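Side-chain contacts in Cfl (Pectobacterium brasiliense, PDB 7A9J), which probably activates a carboxylic acid with ATP, in the manner of the AMP-binding enzyme family, acting as a coronafacic acid ligase that can serve amide synthesis: residues A67-G72 with S120-G125; I75-G80 with I86-A91; V98-S103 with Q116-C121; K109-L114 with Y131-E136. The protein carries 1 engineered substitution. All blocks are in the same frame, centred on the assembly; numbering follows the deposited sequence.

Interaction 1 of 4, residues A67-G72 with S120-G125; sequences ANIKKG and SCAYIG
I69 and A122 meet through one methyl each: CD1 of I69 sits 4.1 Å from A122 CB, and this pair is the firm part of the contact. The isoleucine leaves its backbone across the line to the other segment, yet the δ-branch closes the gap. With chi1 at -60° the CG2 branch is anti to the backbone N, which leaves CG1 beside that N, and a chi2 of -46° then swings CD1 over toward the strand. A second neighbour, C121 SG, lies 4.2 Å from I69 CD1 in the conformer given, but the cysteine was modelled twice, so this touch is less certain. Around the pair the core continues, I75 against I69 and W147 against A122. The contact packs the turn after helix 50-66 onto strand 122-125, the middle strand of a five-stranded parallel sheet. N68, at positive phi, is the C-prime residue of a Schellman motif that ends the helix, and from this reversal I69 turns inward while its neighbours stay outside. That outer side is polar and loose. K70 NZ donates to N68 OD1 over 2.8 Å, arriving nearly in line with the amide C=O (162°), so the two exposed side chains hold one another over the turn without touching the strand. K71 runs off elsewhere, to a bond with the carbonyl of N177 and a salt bridge with E182.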
loop_
_atom_site.group_PDB
_atom_site.type_symbol
_atom_site.label_atom_id
_atom_site.label_comp_id
_atom_site.label_asym_id
_atom_site.label_seq_id
_atom_site.Cartn_x
_atom_site.Cartn_y
_atom_site.Cartn_z
ATOM N N ALA A 67 12.188 -2.819 31.730
ATOM C CA ALA A 67 10.840 -2.456 32.126
ATOM C C ALA A 67 9.913 -3.652 32.169
ATOM O O ALA A 67 8.697 -3.471 32.185
ATOM C CB ALA A 67 10.271 -1.403 31.174
ATOM N N ASN A 68 10.460 -4.867 32.165
ATOM C CA ASN A 68 9.716 -6.098 32.391
ATOM C C ASN A 68 8.864 -6.497 31.182
ATOM O O ASN A 68 7.919 -7.286 31.317
ATOM C CB ASN A 68 8.842 -5.994 33.646
ATOM C CG ASN A 68 8.415 -7.341 34.156
ATOM O OD1 ASN A 68 9.114 -8.335 33.940
ATOM N ND2 ASN A 68 7.249 -7.401 34.807
ATOM N N ILE A 69 9.164 -5.956 30.005
ATOM C CA ILE A 69 8.602 -6.471 28.759
ATOM C C ILE A 69 9.317 -7.774 28.414
ATOM O O ILE A 69 10.545 -7.892 28.564
ATOM C CB ILE A 69 8.722 -5.436 27.636
ATOM C CG1 ILE A 69 7.958 -4.171 28.042
ATOM C CG2 ILE A 69 8.105 -5.974 26.374
ATOM C CD1 ILE A 69 6.567 -4.438 28.625
ATOM N N LYS A 70 8.538 -8.787 28.043
ATOM C CA LYS A 70 9.026 -10.147 27.852
ATOM C C LYS A 70 8.589 -10.613 26.478
ATOM O O LYS A 70 7.677 -10.041 25.894
ATOM C CB LYS A 70 8.464 -11.120 28.901
ATOM C CG LYS A 70 8.597 -10.628 30.337
ATOM C CD LYS A 70 8.283 -11.726 31.348
ATOM C CE LYS A 70 8.597 -11.269 32.782
ATOM N NZ LYS A 70 10.013 -10.796 32.939
ATOM N N LYS A 71 9.269 -11.641 25.962
ATOM C CA LYS A 71 8.823 -12.320 24.743
ATOM C C LYS A 71 7.337 -12.647 24.858
ATOM O O LYS A 71 6.905 -13.197 25.871
ATOM C CB LYS A 71 9.638 -13.610 24.552
ATOM C CG LYS A 71 9.197 -14.422 23.344
ATOM C CD LYS A 71 10.293 -15.369 22.866
ATOM C CE LYS A 71 10.294 -16.627 23.657
ATOM N NZ LYS A 71 10.916 -17.766 22.892
ATOM N N GLY A 72 6.556 -12.307 23.820
ATOM C CA GLY A 72 5.128 -12.554 23.786
ATOM C C GLY A 72 4.239 -11.418 24.276
ATOM O O GLY A 72 3.033 -11.427 23.991
ATOM N N SER A 120 -2.715 -5.290 24.463
ATOM C CA SER A 120 -1.382 -4.739 24.618
ATOM C C SER A 120 -1.084 -4.457 26.078
ATOM O O SER A 120 -1.950 -4.006 26.835
ATOM C CB SER A 120 -1.217 -3.465 23.789
ATOM O OG SER A 120 -1.231 -3.773 22.393
ATOM N N CYS A 121 0.146 -4.729 26.501
ATOM C CA CYS A 121 0.547 -4.289 27.828
ATOM C C CYS A 121 1.540 -3.135 27.802
ATOM O O CYS A 121 1.960 -2.664 28.871
ATOM C CB CYS A 121 1.110 -5.461 28.641
ATOM S SG CYS A 121 2.692 -6.009 28.040
ATOM N N ALA A 122 1.919 -2.649 26.625
ATOM C CA ALA A 122 2.727 -1.443 26.565
ATOM C C ALA A 122 2.344 -0.642 25.327
ATOM O O ALA A 122 1.808 -1.186 24.363
ATOM C CB ALA A 122 4.233 -1.770 26.560
ATOM N N TYR A 123 2.656 0.659 25.361
ATOM C CA TYR A 123 2.409 1.562 24.236
ATOM C C TYR A 123 3.673 2.402 24.006
ATOM O O TYR A 123 4.287 2.871 24.966
ATOM C CB TYR A 123 1.189 2.448 24.572
ATOM C CG TYR A 123 0.989 3.644 23.699
ATOM C CD1 TYR A 123 1.730 4.818 23.912
ATOM C CD2 TYR A 123 0.032 3.639 22.698
ATOM C CE1 TYR A 123 1.535 5.950 23.133
ATOM C CE2 TYR A 123 -0.178 4.764 21.888
ATOM C CZ TYR A 123 0.569 5.897 22.090
ATOM O OH TYR A 123 0.406 7.065 21.363
ATOM N N ILE A 124 4.074 2.562 22.735
ATOM C CA ILE A 124 5.144 3.486 22.341
ATOM C C ILE A 124 4.594 4.422 21.270
ATOM O O ILE A 124 4.095 3.965 20.236
ATOM C CB ILE A 124 6.378 2.743 21.817
ATOM C CG1 ILE A 124 6.990 1.874 22.919
ATOM C CG2 ILE A 124 7.500 3.729 21.369
ATOM C CD1 ILE A 124 8.093 0.920 22.385
ATOM N N GLY A 125 4.656 5.718 21.524
ATOM C CA GLY A 125 4.113 6.689 20.598
ATOM C C GLY A 125 4.975 7.933 20.555
ATOM O O GLY A 125 5.937 8.083 21.324
#

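Interaction 2 of 4, residues I75-G80 with I86-A91; sequences ISIHMG and IATYYA
I77 and T88 reach toward each other tip to tip, the isoleucine's CD1 stopping 3.7 Å from the threonine's CG2. The same methyl also serves Y89: I77 CD1 lies 3.8 Å from Y89 CD1 and 3.9 Å from Y89 CE1, so it lies obliquely against the CD1–CE1 bond of the ring. One δ-methyl thus fills the notch between two consecutive helix residues. It gets there on a fully stretched branch, since chi2 of 180° carries CD1 straight out from the strand. On the helix, T88 has its CG2 anti to the backbone N (chi1 -67° measured to OG1), which turns the methyl to the sheet and leaves the hydroxyl beside its own N, where it bonds back to the carbonyl of E84, one turn earlier. Y89 starts off away from the strand but its ring folds back, and its OH is fixed by the carbonyl of L237. F99 meets the ring with planes about 35° apart, and I243 of helix 240-251 touches it as well. L85 adds to the packing on I77. All this lies within the beta-alpha-beta unit of strand 74-78, helix 83-95 and strand 98-101, with the Y89 side chain about 11 Å from the bound indene carboxylic acid ligand. Both hydroxyls, T88 OG1 and Y89 OH, bond to carbonyls away from I77, so what strand and helix offer each other here is carbon alone, a purely apolar, buried seam.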
loop_
_atom_site.group_PDB
_atom_site.type_symbol
_atom_site.label_atom_id
_atom_site.label_comp_id
_atom_site.label_asym_id
_atom_site.label_seq_id
_atom_site.Cartn_x
_atom_site.Cartn_y
_atom_site.Cartn_z
ATOM N N ILE A 75 2.949 -4.857 22.248
ATOM C CA ILE A 75 3.252 -3.444 22.348
ATOM C C ILE A 75 2.530 -2.715 21.222
ATOM O O ILE A 75 2.785 -2.992 20.044
ATOM C CB ILE A 75 4.758 -3.191 22.223
ATOM C CG1 ILE A 75 5.517 -4.069 23.205
ATOM C CG2 ILE A 75 5.035 -1.682 22.457
ATOM C CD1 ILE A 75 7.001 -3.664 23.255
ATOM N N SER A 76 1.637 -1.785 21.581
ATOM C CA SER A 76 0.997 -0.925 20.577
ATOM C C SER A 76 1.952 0.202 20.207
ATOM O O SER A 76 2.567 0.803 21.084
ATOM C CB SER A 76 -0.305 -0.346 21.121
ATOM O OG SER A 76 -1.300 -1.340 21.147
ATOM N N ILE A 77 2.088 0.475 18.910
ATOM C CA ILE A 77 3.042 1.456 18.414
ATOM C C ILE A 77 2.255 2.486 17.624
ATOM O O ILE A 77 1.434 2.136 16.759
ATOM C CB ILE A 77 4.126 0.809 17.528
ATOM C CG1 ILE A 77 4.888 -0.255 18.327
ATOM C CG2 ILE A 77 5.122 1.878 17.108
ATOM C CD1 ILE A 77 5.982 -0.948 17.526
ATOM N N HIS A 78 2.531 3.738 17.883
ATOM C CA HIS A 78 1.575 4.742 17.406
ATOM C C HIS A 78 2.392 6.013 17.143
ATOM O O HIS A 78 2.469 6.894 17.981
ATOM C CB HIS A 78 0.478 4.930 18.454
ATOM C CG HIS A 78 -0.642 5.857 18.065
ATOM N ND1 HIS A 78 -1.181 6.762 18.970
ATOM C CD2 HIS A 78 -1.415 5.943 16.945
ATOM C CE1 HIS A 78 -2.187 7.404 18.402
ATOM N NE2 HIS A 78 -2.380 6.900 17.193
ATOM N N MET A 79 3.033 6.088 15.967
ATOM C CA MET A 79 3.902 7.231 15.696
ATOM C C MET A 79 4.103 7.459 14.196
ATOM O O MET A 79 3.876 6.565 13.358
ATOM C CB MET A 79 5.246 7.076 16.405
ATOM C CG MET A 79 6.115 6.012 15.951
ATOM S SD MET A 79 7.765 5.997 16.867
ATOM C CE MET A 79 7.290 5.932 18.605
ATOM N N GLY A 80 4.421 8.721 13.876
ATOM C CA GLY A 80 4.720 9.125 12.510
ATOM C C GLY A 80 6.111 8.662 12.104
ATOM O O GLY A 80 6.787 7.938 12.832
ATOM N N ILE A 86 11.390 2.680 13.178
ATOM C CA ILE A 86 11.990 1.465 12.627
ATOM C C ILE A 86 12.897 0.803 13.668
ATOM O O ILE A 86 12.947 -0.435 13.762
ATOM C CB ILE A 86 12.711 1.778 11.298
ATOM C CG1 ILE A 86 13.311 0.476 10.686
ATOM C CG2 ILE A 86 13.762 2.891 11.516
ATOM C CD1 ILE A 86 12.264 -0.692 10.410
ATOM N N ALA A 87 13.559 1.592 14.524
ATOM C CA ALA A 87 14.341 0.977 15.578
ATOM C C ALA A 87 13.459 0.171 16.526
ATOM O O ALA A 87 13.864 -0.910 17.003
ATOM C CB ALA A 87 15.119 2.068 16.311
ATOM N N THR A 88 12.259 0.698 16.829
ATOM C CA THR A 88 11.366 0.019 17.764
ATOM C C THR A 88 10.845 -1.270 17.166
ATOM O O THR A 88 10.763 -2.277 17.863
ATOM C CB THR A 88 10.191 0.946 18.116
ATOM O OG1 THR A 88 10.716 2.064 18.866
ATOM C CG2 THR A 88 9.147 0.215 18.965
ATOM N N TYR A 89 10.479 -1.262 15.860
ATOM C CA TYR A 89 10.109 -2.536 15.235
ATOM C C TYR A 89 11.215 -3.574 15.424
ATOM O O TYR A 89 10.948 -4.711 15.815
ATOM C CB TYR A 89 9.864 -2.375 13.724
ATOM C CG TYR A 89 8.705 -1.573 13.316
ATOM C CD1 TYR A 89 7.534 -1.520 14.090
ATOM C CD2 TYR A 89 8.747 -0.886 12.113
ATOM C CE1 TYR A 89 6.404 -0.808 13.631
ATOM C CE2 TYR A 89 7.646 -0.143 11.665
ATOM C CZ TYR A 89 6.478 -0.118 12.418
ATOM O OH TYR A 89 5.368 0.581 11.990
ATOM N N TYR A 90 12.466 -3.202 15.138
ATOM C CA TYR A 90 13.527 -4.184 15.253
ATOM C C TYR A 90 13.792 -4.590 16.702
ATOM O O TYR A 90 14.163 -5.753 16.976
ATOM C CB TYR A 90 14.802 -3.611 14.681
ATOM C CG TYR A 90 14.857 -3.780 13.176
ATOM C CD1 TYR A 90 14.887 -5.072 12.610
ATOM C CD2 TYR A 90 14.985 -2.679 12.341
ATOM C CE1 TYR A 90 15.023 -5.243 11.207
ATOM C CE2 TYR A 90 15.121 -2.841 10.956
ATOM C CZ TYR A 90 15.150 -4.132 10.419
ATOM O OH TYR A 90 15.296 -4.296 9.065
ATOM N N ALA A 91 13.646 -3.654 17.640
ATOM C CA ALA A 91 13.818 -4.034 19.044
ATOM C C ALA A 91 12.762 -5.049 19.495
ATOM O O ALA A 91 13.090 -5.976 20.271
ATOM C CB ALA A 91 13.830 -2.798 19.961
#

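Interaction 3 of 4, residues V98-S103 with Q116-C121; sequences VFVPLS and QHSSSC
V100, on strand 98-101, faces S118 and S120. From its CB, which points to the other segment, the side chain forks, and the two methyls share the work. CG1, anti to the backbone N (chi1 -174°), comes within 4.0 Å of S118 CB; CG2, on the other branch beside the backbone N, lies 4.1 Å from S120 OG. The valine therefore covers a small serine pair, touching carbon on one side and a hydroxyl on the other. Those hydroxyls look after each other: S120 OG and S118 OG are 2.6 Å apart, though where the proton lies is not settled. Beyond them, S118 OG bonds to the carbonyls of L114 and I115, and S120 OG bonds to S76 OG on the neighbouring strand, so buried polar atoms are satisfied behind the methyls. S119 between them has positive phi and closes helix 108-117 with a Schellman motif. The serines thus mark the return from helix to sheet in a beta-alpha-beta crossover, from strand 98-101 through helix 108-117 to strand 122-125, stepping over strand 74-78, in a parallel sheet of strand order 2-1-3-4-5, an order like that of flavodoxin-like alpha/beta folds.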
loop_
_atom_site.group_PDB
_atom_site.type_symbol
_atom_site.label_atom_id
_atom_site.label_comp_id
_atom_site.label_asym_id
_atom_site.label_seq_id
_atom_site.Cartn_x
_atom_site.Cartn_y
_atom_site.Cartn_z
ATOM N N VAL A 98 5.626 -8.652 20.567
ATOM C CA VAL A 98 4.692 -8.580 19.444
ATOM C C VAL A 98 4.335 -7.119 19.201
ATOM O O VAL A 98 3.795 -6.447 20.086
ATOM C CB VAL A 98 3.454 -9.416 19.781
ATOM C CG1 VAL A 98 2.373 -9.319 18.675
ATOM C CG2 VAL A 98 3.873 -10.845 20.051
ATOM N N PHE A 99 4.639 -6.597 18.017
ATOM C CA PHE A 99 4.288 -5.200 17.817
ATOM C C PHE A 99 2.960 -5.052 17.087
ATOM O O PHE A 99 2.607 -5.871 16.238
ATOM C CB PHE A 99 5.364 -4.399 17.100
ATOM C CG PHE A 99 5.802 -4.934 15.752
ATOM C CD1 PHE A 99 5.331 -4.329 14.586
ATOM C CD2 PHE A 99 6.750 -5.951 15.659
ATOM C CE1 PHE A 99 5.768 -4.734 13.320
ATOM C CE2 PHE A 99 7.206 -6.389 14.371
ATOM C CZ PHE A 99 6.672 -5.763 13.202
ATOM N N VAL A 100 2.224 -4.016 17.474
ATOM C CA VAL A 100 0.834 -3.798 17.016
ATOM C C VAL A 100 0.773 -2.364 16.504
ATOM O O VAL A 100 0.493 -1.438 17.271
ATOM C CB VAL A 100 -0.203 -4.027 18.132
ATOM C CG1 VAL A 100 -1.638 -3.940 17.531
ATOM C CG2 VAL A 100 0.013 -5.360 18.817
ATOM N N PRO A 101 1.041 -2.132 15.218
ATOM C CA PRO A 101 1.049 -0.772 14.699
ATOM C C PRO A 101 -0.373 -0.202 14.645
ATOM O O PRO A 101 -1.343 -0.885 14.243
ATOM C CB PRO A 101 1.658 -0.923 13.298
ATOM C CG PRO A 101 2.131 -2.348 13.192
ATOM C CD PRO A 101 1.473 -3.154 14.243
ATOM N N LEU A 102 -0.513 1.028 15.132
ATOM C CA LEU A 102 -1.802 1.728 15.176
ATOM C C LEU A 102 -1.801 2.822 14.121
ATOM O O LEU A 102 -1.100 3.826 14.264
ATOM C CB LEU A 102 -2.086 2.343 16.545
ATOM C CG LEU A 102 -2.023 1.341 17.684
ATOM C CD1 LEU A 102 -2.163 2.063 19.056
ATOM C CD2 LEU A 102 -3.065 0.275 17.466
ATOM N N SER A 103 -2.644 2.643 13.100
ATOM C CA SER A 103 -2.622 3.512 11.945
ATOM C C SER A 103 -2.919 4.952 12.358
ATOM O O SER A 103 -3.688 5.214 13.285
ATOM C CB SER A 103 -3.687 3.009 10.919
ATOM O OG SER A 103 -4.231 4.074 10.177
ATOM N N GLN A 116 -7.020 -2.102 23.452
ATOM C CA GLN A 116 -7.744 -3.026 24.310
ATOM C C GLN A 116 -7.915 -4.377 23.632
ATOM O O GLN A 116 -7.621 -5.421 24.226
ATOM C CB GLN A 116 -9.101 -2.428 24.665
ATOM C CG GLN A 116 -8.974 -1.184 25.518
ATOM C CD GLN A 116 -10.318 -0.731 26.030
ATOM O OE1 GLN A 116 -11.233 -0.440 25.252
ATOM N NE2 GLN A 116 -10.455 -0.686 27.341
ATOM N N HIS A 117 -8.372 -4.374 22.377
ATOM C CA HIS A 117 -8.623 -5.627 21.668
ATOM C C HIS A 117 -7.348 -6.453 21.536
ATOM O O HIS A 117 -7.381 -7.678 21.699
ATOM C CB HIS A 117 -9.216 -5.338 20.284
ATOM C CG HIS A 117 -9.668 -6.567 19.538
ATOM N ND1 HIS A 117 -8.832 -7.281 18.709
ATOM C CD2 HIS A 117 -10.867 -7.194 19.485
ATOM C CE1 HIS A 117 -9.495 -8.282 18.159
ATOM N NE2 HIS A 117 -10.734 -8.256 18.618
ATOM N N SER A 118 -6.225 -5.804 21.206
ATOM C CA SER A 118 -4.957 -6.495 21.049
ATOM C C SER A 118 -4.387 -7.005 22.376
ATOM O O SER A 118 -3.407 -7.755 22.349
ATOM C CB SER A 118 -3.906 -5.568 20.401
ATOM O OG SER A 118 -3.502 -4.523 21.292
ATOM N N SER A 119 -4.966 -6.621 23.522
ATOM C CA SER A 119 -4.418 -6.974 24.835
ATOM C C SER A 119 -2.978 -6.485 24.966
ATOM O O SER A 119 -2.106 -7.173 25.493
ATOM C CB SER A 119 -4.505 -8.480 25.101
ATOM O OG SER A 119 -5.856 -8.854 25.233
ATOM N N SER A 120 -2.715 -5.290 24.463
ATOM C CA SER A 120 -1.382 -4.739 24.618
ATOM C C SER A 120 -1.084 -4.457 26.078
ATOM O O SER A 120 -1.950 -4.006 26.835
ATOM C CB SER A 120 -1.217 -3.465 23.789
ATOM O OG SER A 120 -1.231 -3.773 22.393
ATOM N N CYS A 121 0.146 -4.729 26.501
ATOM C CA CYS A 121 0.547 -4.289 27.828
ATOM C C CYS A 121 1.540 -3.135 27.802
ATOM O O CYS A 121 1.960 -2.664 28.871
ATOM C CB CYS A 121 1.110 -5.461 28.641
ATOM S SG CYS A 121 2.692 -6.009 28.040
#

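Interaction 4 of 4, residues K109-L114 with Y131-E136; sequences KEVKNL and YETKQE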
loop_
_atom_site.group_PDB
_atom_site.type_symbol
_atom_site.label_atom_id
_atom_site.label_comp_id
_atom_site.label_asym_id
_atom_site.label_seq_id
_atom_site.Cartn_x
_atom_site.Cartn_y
_atom_site.Cartn_z
ATOM N N LYS A 109 -10.991 7.015 19.721
ATOM C CA LYS A 109 -11.784 5.882 20.203
ATOM C C LYS A 109 -11.331 4.602 19.513
ATOM O O LYS A 109 -11.249 3.535 20.139
ATOM C CB LYS A 109 -13.300 6.141 20.012
ATOM C CG LYS A 109 -13.695 6.635 18.602
ATOM C CD LYS A 109 -14.938 7.569 18.573
ATOM C CE LYS A 109 -15.411 7.883 17.125
ATOM N NZ LYS A 109 -14.786 9.077 16.469
ATOM N N GLU A 110 -10.943 4.711 18.246
ATOM C CA GLU A 110 -10.514 3.531 17.512
ATOM C C GLU A 110 -9.165 3.041 17.997
ATOM O O GLU A 110 -8.908 1.829 18.052
ATOM C CB GLU A 110 -10.455 3.855 16.026
ATOM C CG GLU A 110 -11.890 3.848 15.414
ATOM C CD GLU A 110 -11.971 4.550 14.070
ATOM O OE1 GLU A 110 -10.982 5.176 13.650
ATOM O OE2 GLU A 110 -13.039 4.486 13.429
ATOM N N VAL A 111 -8.274 3.978 18.303
ATOM C CA VAL A 111 -6.975 3.620 18.868
ATOM C C VAL A 111 -7.169 2.893 20.188
ATOM O O VAL A 111 -6.602 1.823 20.406
ATOM C CB VAL A 111 -6.129 4.886 19.046
ATOM C CG1 VAL A 111 -4.886 4.567 19.944
ATOM C CG2 VAL A 111 -5.702 5.414 17.683
ATOM N N LYS A 112 -8.026 3.443 21.063
ATOM C CA LYS A 112 -8.305 2.768 22.322
ATOM C C LYS A 112 -8.861 1.365 22.092
ATOM O O LYS A 112 -8.419 0.396 22.727
ATOM C CB LYS A 112 -9.259 3.607 23.154
ATOM C CG LYS A 112 -9.670 2.919 24.485
ATOM C CD LYS A 112 -10.384 3.843 25.463
ATOM C CE LYS A 112 -10.312 3.268 26.886
ATOM N NZ LYS A 112 -11.356 3.894 27.764
ATOM N N ASN A 113 -9.791 1.227 21.145
ATOM C CA ASN A 113 -10.345 -0.095 20.858
ATOM C C ASN A 113 -9.262 -1.099 20.471
ATOM O O ASN A 113 -9.276 -2.244 20.948
ATOM C CB ASN A 113 -11.394 -0.018 19.753
ATOM C CG ASN A 113 -12.028 -1.376 19.500
ATOM O OD1 ASN A 113 -12.589 -1.978 20.413
ATOM N ND2 ASN A 113 -11.883 -1.890 18.285
ATOM N N LEU A 114 -8.306 -0.698 19.611
ATOM C CA LEU A 114 -7.241 -1.627 19.228
ATOM C C LEU A 114 -6.281 -1.919 20.375
ATOM O O LEU A 114 -5.776 -3.037 20.490
ATOM C CB LEU A 114 -6.451 -1.098 18.027
ATOM C CG LEU A 114 -7.302 -1.074 16.749
ATOM C CD1 LEU A 114 -6.358 -0.971 15.535
ATOM C CD2 LEU A 114 -8.250 -2.279 16.616
ATOM N N TYR A 131 -0.638 12.986 22.348
ATOM C CA TYR A 131 -1.400 14.024 22.994
ATOM C C TYR A 131 -2.777 14.176 22.351
ATOM O O TYR A 131 -3.680 14.697 22.986
ATOM C CB TYR A 131 -0.637 15.349 22.990
ATOM C CG TYR A 131 0.323 15.342 24.157
ATOM C CD1 TYR A 131 -0.152 15.543 25.449
ATOM C CD2 TYR A 131 1.676 15.055 23.969
ATOM C CE1 TYR A 131 0.751 15.529 26.575
ATOM C CE2 TYR A 131 2.562 15.027 25.077
ATOM C CZ TYR A 131 2.078 15.224 26.333
ATOM O OH TYR A 131 2.940 15.225 27.445
ATOM N N GLU A 132 -2.926 13.657 21.138
ATOM C CA GLU A 132 -4.260 13.614 20.516
ATOM C C GLU A 132 -5.145 12.531 21.134
ATOM O O GLU A 132 -6.371 12.513 20.915
ATOM C CB GLU A 132 -4.083 13.315 19.016
ATOM C CG GLU A 132 -3.755 14.541 18.172
ATOM C CD GLU A 132 -3.209 14.196 16.767
ATOM O OE1 GLU A 132 -3.122 12.992 16.378
ATOM O OE2 GLU A 132 -2.860 15.155 16.037
ATOM N N THR A 133 -4.535 11.607 21.870
ATOM C CA THR A 133 -5.148 10.359 22.312
ATOM C C THR A 133 -4.916 10.107 23.800
ATOM O O THR A 133 -5.060 8.970 24.261
ATOM C CB THR A 133 -4.562 9.200 21.504
ATOM O OG1 THR A 133 -4.349 9.630 20.158
ATOM C CG2 THR A 133 -5.569 8.047 21.445
ATOM N N LYS A 134 -4.513 11.131 24.543
ATOM C CA LYS A 134 -3.882 10.904 25.841
ATOM C C LYS A 134 -4.843 10.237 26.827
ATOM O O LYS A 134 -4.494 9.260 27.503
ATOM C CB LYS A 134 -3.410 12.246 26.421
ATOM C CG LYS A 134 -2.719 12.059 27.798
ATOM C CD LYS A 134 -1.896 13.254 28.151
ATOM C CE LYS A 134 -1.263 13.088 29.552
ATOM N NZ LYS A 134 -2.199 13.064 30.716
ATOM N N GLN A 135 -6.045 10.779 26.950
ATOM C CA GLN A 135 -6.977 10.256 27.944
ATOM C C GLN A 135 -7.344 8.814 27.624
ATOM O O GLN A 135 -7.393 7.958 28.515
ATOM C CB GLN A 135 -8.215 11.140 27.998
ATOM C CG GLN A 135 -7.938 12.455 28.708
ATOM C CD GLN A 135 -9.125 13.382 28.683
ATOM O OE1 GLN A 135 -10.124 13.107 28.001
ATOM N NE2 GLN A 135 -9.040 14.489 29.437
ATOM N N GLU A 136 -7.537 8.520 26.341
ATOM C CA GLU A 136 -7.867 7.160 25.920
ATOM C C GLU A 136 -6.718 6.201 26.215
ATOM O O GLU A 136 -6.912 5.138 26.810
ATOM C CB GLU A 136 -8.229 7.152 24.423
ATOM C CG GLU A 136 -9.519 7.926 24.076
ATOM C CD GLU A 136 -9.361 9.465 24.051
ATOM O OE1 GLU A 136 -8.212 9.978 24.180
ATOM O OE2 GLU A 136 -10.381 10.165 23.898
#
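The peptide carbonyl of E136 is the flat group that K112 approaches, K112 CE standing 3.9 Å from E136 O, an oxygen that S139 OG also hydrogen-bonds. The E136 carboxylate takes no part, because chi1 of -66° and a bend at chi2 (77°) fold it back from the lysine. Otherwise the pair touches through CB atoms, K112 CB being 3.9 Å from E136 CB, and the lysine's CD lies 4.1 Å from that same E136 CB. The two side chains run at about a right angle to each other. K112 is extended throughout, with CG anti to the backbone N (chi1 177°), and its NZ makes a weak hydrogen bond to S139 OG. The closeness of the backbones, 5.7 Å between K112 CA and E136 CA, is what brings the two CB atoms together. In the fold this is helix 108-117 lying against the break between helices 127-132 and 134-138, just after strand 122-125 of the parallel sheet. T133 occupies that break, at the N-cap position, but its side chain makes no capping bond; OG1 instead bonds to the carbonyl of R129. Its methyl does the packing: T133 CG2 lies 3.9 Å from V111 CG1 and 4.0 Å from V111 CB, the two side chains passing at a slant. This inner half is buried, with H78 touching both V111 and T133 and L102 adding to V111, whereas K112 and E136 are partly exposed at the outer end.

Overall arrangement
All four contacts sit in one part of the fold, the five-stranded parallel sheet and its covering helices within the AMP-binding enzyme range. Interactions 1, 2 and 3 gather round the adjacent strands 98-101, 74-78 and 122-125, with centres 10 to 11 Å apart. Interaction 4 uses the earlier turns of helix 108-117, whose end belongs to interaction 3, about 12 Å between centres, and lies about 17 Å from interactions 1 and 2. Along the chain, interaction 2 is nested inside the loop closed by interaction 1 and precedes interactions 3 and 4, which interleave. S76 to S120 and L102 against V111 bridge them, so neighbouring contacts touch, though interactions 1 and 4 do not.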